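Local structure of uncharacterized protein (Bacteroides caccae, 4L7A) at residues T57-I68 with Y121-T129. The protein is of unknown function but is probably a zinc-binding metallopeptidase of the Peptidase_MA clan. Residues are numbered along the deposited sequence; the frame is centred on the assembly and turned at random.
Sequences TDFWLSVKLAKI and YMGNWLDLT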
loop_
_atom_site.group_PDB
_atom_site.type_symbol
_atom_site.label_atom_id
_atom_site.label_comp_id
_atom_site.label_asym_id
_atom_site.label_seq_id
_atom_site.Cartn_x
_atom_site.Cartn_y
_atom_site.Cartn_z
ATOM N N THR A 57 6.716 16.672 12.628
ATOM C CA THR A 57 6.917 15.274 12.312
ATOM C C THR A 57 7.727 14.648 13.429
ATOM O O THR A 57 8.830 15.081 13.678
ATOM C CB THR A 57 7.664 15.169 10.959
ATOM O OG1 THR A 57 6.859 15.842 9.949
ATOM C CG2 THR A 57 7.891 13.731 10.559
ATOM N N ASP A 58 7.180 13.626 14.091
ATOM C CA ASP A 58 7.826 12.955 15.237
ATOM C C ASP A 58 8.986 12.097 14.724
ATOM O O ASP A 58 8.782 11.189 13.922
ATOM C CB ASP A 58 6.728 12.112 15.920
ATOM C CG ASP A 58 7.222 11.196 17.080
ATOM O OD1 ASP A 58 8.372 10.722 17.148
ATOM O OD2 ASP A 58 6.338 10.852 17.917
ATOM N N PHE A 59 10.199 12.366 15.195
ATOM C CA PHE A 59 11.373 11.684 14.687
ATOM C C PHE A 59 11.423 10.167 14.957
ATOM O O PHE A 59 11.602 9.395 14.040
ATOM C CB PHE A 59 12.642 12.288 15.258
ATOM C CG PHE A 59 13.912 11.554 14.838
ATOM C CD1 PHE A 59 14.543 11.873 13.629
ATOM C CD2 PHE A 59 14.470 10.585 15.632
ATOM C CE1 PHE A 59 15.733 11.243 13.236
ATOM C CE2 PHE A 59 15.664 9.954 15.254
ATOM C CZ PHE A 59 16.300 10.299 14.042
ATOM N N TRP A 60 11.301 9.752 16.203
ATOM C CA TRP A 60 11.394 8.335 16.519
ATOM C C TRP A 60 10.195 7.533 15.948
ATOM O O TRP A 60 10.321 6.362 15.598
ATOM C CB TRP A 60 11.559 8.125 18.025
ATOM C CG TRP A 60 12.870 8.604 18.454
ATOM C CD1 TRP A 60 13.127 9.731 19.163
ATOM C CD2 TRP A 60 14.142 7.970 18.213
ATOM N NE1 TRP A 60 14.462 9.852 19.373
ATOM C CE2 TRP A 60 15.122 8.809 18.760
ATOM C CE3 TRP A 60 14.541 6.814 17.548
ATOM C CZ2 TRP A 60 16.486 8.511 18.702
ATOM C CZ3 TRP A 60 15.893 6.523 17.465
ATOM C CH2 TRP A 60 16.858 7.362 18.059
ATOM N N LEU A 61 9.070 8.181 15.780
ATOM C CA LEU A 61 8.018 7.528 15.038
ATOM C C LEU A 61 8.349 7.382 13.503
ATOM O O LEU A 61 7.952 6.389 12.876
ATOM C CB LEU A 61 6.699 8.271 15.238
ATOM C CG LEU A 61 5.458 7.664 14.543
ATOM C CD1 LEU A 61 5.241 6.219 15.000
ATOM C CD2 LEU A 61 4.256 8.536 14.894
ATOM N N SER A 62 9.072 8.350 12.931
ATOM C CA SER A 62 9.511 8.247 11.538
ATOM C C SER A 62 10.443 7.052 11.353
ATOM O O SER A 62 10.374 6.374 10.364
ATOM C CB SER A 62 10.223 9.497 11.063
ATOM O OG SER A 62 9.311 10.588 11.090
ATOM N N VAL A 63 11.312 6.814 12.322
ATOM C CA VAL A 63 12.218 5.695 12.300
ATOM C C VAL A 63 11.444 4.375 12.338
ATOM O O VAL A 63 11.760 3.417 11.586
ATOM C CB VAL A 63 13.187 5.756 13.497
ATOM C CG1 VAL A 63 14.074 4.527 13.531
ATOM C CG2 VAL A 63 14.054 6.995 13.417
ATOM N N LYS A 64 10.437 4.300 13.207
ATOM C CA LYS A 64 9.641 3.080 13.328
ATOM C C LYS A 64 8.952 2.798 12.033
ATOM O O LYS A 64 9.028 1.685 11.534
ATOM C CB LYS A 64 8.608 3.209 14.431
ATOM C CG LYS A 64 9.280 3.298 15.785
ATOM C CD LYS A 64 8.310 3.159 16.925
ATOM C CE LYS A 64 8.983 3.569 18.198
ATOM N NZ LYS A 64 8.012 3.388 19.265
ATOM N N LEU A 65 8.333 3.824 11.458
ATOM C CA LEU A 65 7.612 3.656 10.190
ATOM C C LEU A 65 8.517 3.288 9.019
ATOM O O LEU A 65 8.157 2.440 8.224
ATOM C CB LEU A 65 6.834 4.902 9.834
ATOM C CG LEU A 65 5.539 4.965 10.595
ATOM C CD1 LEU A 65 4.958 6.364 10.488
ATOM C CD2 LEU A 65 4.551 3.952 9.991
ATOM N N ALA A 66 9.718 3.875 8.948
ATOM C CA ALA A 66 10.634 3.492 7.894
ATOM C C ALA A 66 10.983 2.029 7.995
ATOM O O ALA A 66 11.126 1.363 6.978
ATOM C CB ALA A 66 11.875 4.303 7.949
ATOM N N LYS A 67 11.098 1.504 9.186
ATOM C CA LYS A 67 11.447 0.081 9.348
ATOM C C LYS A 67 10.238 -0.846 9.118
ATOM O O LYS A 67 10.393 -1.969 8.597
ATOM C CB LYS A 67 12.018 -0.206 10.739
ATOM C CG LYS A 67 13.345 0.462 11.020
ATOM C CD LYS A 67 14.026 -0.147 12.223
ATOM C CE LYS A 67 15.479 0.401 12.390
ATOM N NZ LYS A 67 16.063 -0.199 13.596
ATOM N N ILE A 68 9.055 -0.402 9.531
ATOM C CA ILE A 68 7.839 -1.188 9.329
ATOM C C ILE A 68 7.512 -1.297 7.828
ATOM O O ILE A 68 7.163 -2.389 7.312
ATOM C CB ILE A 68 6.708 -0.603 10.144
ATOM C CG1 ILE A 68 7.047 -0.834 11.632
ATOM C CG2 ILE A 68 5.396 -1.257 9.809
ATOM C CD1 ILE A 68 6.055 -0.206 12.613
ATOM N N TYR A 121 0.754 10.505 6.332
ATOM C CA TYR A 121 0.480 11.342 7.465
ATOM C C TYR A 121 0.464 10.429 8.687
ATOM O O TYR A 121 -0.232 9.387 8.719
ATOM C CB TYR A 121 -0.855 12.096 7.261
ATOM C CG TYR A 121 -0.743 13.120 6.180
ATOM C CD1 TYR A 121 -0.984 12.831 4.860
ATOM C CD2 TYR A 121 -0.386 14.433 6.496
ATOM C CE1 TYR A 121 -0.836 13.820 3.871
ATOM C CE2 TYR A 121 -0.262 15.404 5.546
ATOM C CZ TYR A 121 -0.460 15.099 4.231
ATOM O OH TYR A 121 -0.322 16.142 3.322
HETATM N N MSE A 122 1.223 10.840 9.700
HETATM C CA MSE A 122 1.403 10.034 10.892
HETATM C C MSE A 122 1.494 10.842 12.174
HETATM O O MSE A 122 1.746 12.017 12.141
HETATM C CB MSE A 122 2.678 9.142 10.790
HETATM C CG MSE A 122 3.805 9.680 9.965
HETATM SE SE MSE A 122 4.804 11.226 10.667
HETATM C CE MSE A 122 6.005 10.335 11.908
ATOM N N GLY A 123 1.339 10.150 13.296
ATOM C CA GLY A 123 1.445 10.744 14.628
ATOM C C GLY A 123 1.217 9.645 15.644
ATOM O O GLY A 123 0.918 8.510 15.278
ATOM N N ASN A 124 1.405 9.922 16.901
ATOM C CA ASN A 124 1.402 8.795 17.838
ATOM C C ASN A 124 -0.042 8.367 18.214
ATOM O O ASN A 124 -0.201 7.542 19.090
ATOM C CB ASN A 124 2.327 9.037 19.046
ATOM C CG ASN A 124 1.878 10.186 19.873
ATOM O OD1 ASN A 124 0.821 10.780 19.618
ATOM N ND2 ASN A 124 2.650 10.504 20.908
ATOM N N TRP A 125 -1.062 8.912 17.520
ATOM C CA TRP A 125 -2.385 8.275 17.471
ATOM C C TRP A 125 -2.323 6.876 16.798
ATOM O O TRP A 125 -3.292 6.129 16.840
ATOM C CB TRP A 125 -3.421 9.122 16.725
ATOM C CG TRP A 125 -2.918 9.699 15.433
ATOM C CD1 TRP A 125 -2.337 10.953 15.264
ATOM C CD2 TRP A 125 -2.896 9.082 14.130
ATOM N NE1 TRP A 125 -1.983 11.123 13.953
ATOM C CE2 TRP A 125 -2.330 10.017 13.232
ATOM C CE3 TRP A 125 -3.283 7.837 13.638
ATOM C CZ2 TRP A 125 -2.125 9.735 11.894
ATOM C CZ3 TRP A 125 -3.102 7.572 12.289
ATOM C CH2 TRP A 125 -2.524 8.518 11.435
ATOM N N LEU A 126 -1.224 6.569 16.109
ATOM C CA LEU A 126 -1.044 5.291 15.434
ATOM C C LEU A 126 -0.821 4.130 16.421
ATOM O O LEU A 126 -0.032 4.262 17.311
ATOM C CB LEU A 126 0.208 5.331 14.549
ATOM C CG LEU A 126 0.142 5.756 13.098
ATOM C CD1 LEU A 126 1.592 5.931 12.543
ATOM C CD2 LEU A 126 -0.636 4.691 12.324
ATOM N N ASP A 127 -1.485 2.995 16.216
ATOM C CA ASP A 127 -1.123 1.780 16.899
ATOM C C ASP A 127 -0.370 0.880 15.887
ATOM O O ASP A 127 -0.980 0.190 15.070
ATOM C CB ASP A 127 -2.371 1.075 17.424
ATOM C CG ASP A 127 -2.051 -0.240 18.131
ATOM O OD1 ASP A 127 -0.864 -0.636 18.216
ATOM O OD2 ASP A 127 -3.005 -0.895 18.586
ATOM N N LEU A 128 0.952 0.854 15.992
ATOM C CA LEU A 128 1.789 0.317 14.911
ATOM C C LEU A 128 1.707 -1.189 14.719
ATOM O O LEU A 128 1.970 -1.696 13.619
ATOM C CB LEU A 128 3.247 0.706 15.120
ATOM C CG LEU A 128 3.550 2.198 15.081
ATOM C CD1 LEU A 128 4.892 2.464 15.724
ATOM C CD2 LEU A 128 3.549 2.702 13.655
ATOM N N THR A 129 1.301 -1.882 15.768
ATOM C CA THR A 129 1.131 -3.300 15.702
ATOM C C THR A 129 -0.306 -3.689 15.290
ATOM O O THR A 129 -0.548 -4.860 15.134
ATOM C CB THR A 129 1.478 -3.979 17.047
ATOM O OG1 THR A 129 0.612 -3.460 18.067
ATOM C CG2 THR A 129 2.946 -3.733 17.406
HETATM O O HOH W 1 4.409 12.864 13.682
#
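The first turns of helix 59-81 pack, through L61, L65 and I68, on M122 at the end of strand 115-122 and on L126 and L128 in the loop leading to helix 131-153. M122, a selenomethionine, is bent at chi2 and chi3 (70° and 81°), which folds its methyl against the helix start: CE lies in van der Waals contact 3.5 Å from D58 O and 3.8 Å from L61 CG. D58 O accepts hydrogen bonds from S62 N and S62 OG, which reach it from opposite faces of its plane, while D58 OD1 caps L61 N at 3.0 Å. A chi1 of -178° swings L61 CG away from its own backbone N toward segment 121-129, where the branch sends CD2 to the G123 carbonyl, 3.3 Å from its C, and CD1 to L128 CD1 at 3.8 Å. Replacing L61 by alanine removes CG and both methyls, which would probably leave the G123 carbonyl, M122 CE and L128 CD1 without their apolar partner. One turn further along, L65 CD1 touches M122 CG at 3.5 Å, and M134 of helix 131-153 adjoins L65. A water links D58 N to M122 O. The type I turn G123-L126, with L126 N bonded to G123 O, carries the chain out of the strand; the CB atoms of L126 and L128 both point toward the helix. This is apolar packing of an N-capped helix start against a sheet strand's end and the loop linking it to helix 131-153.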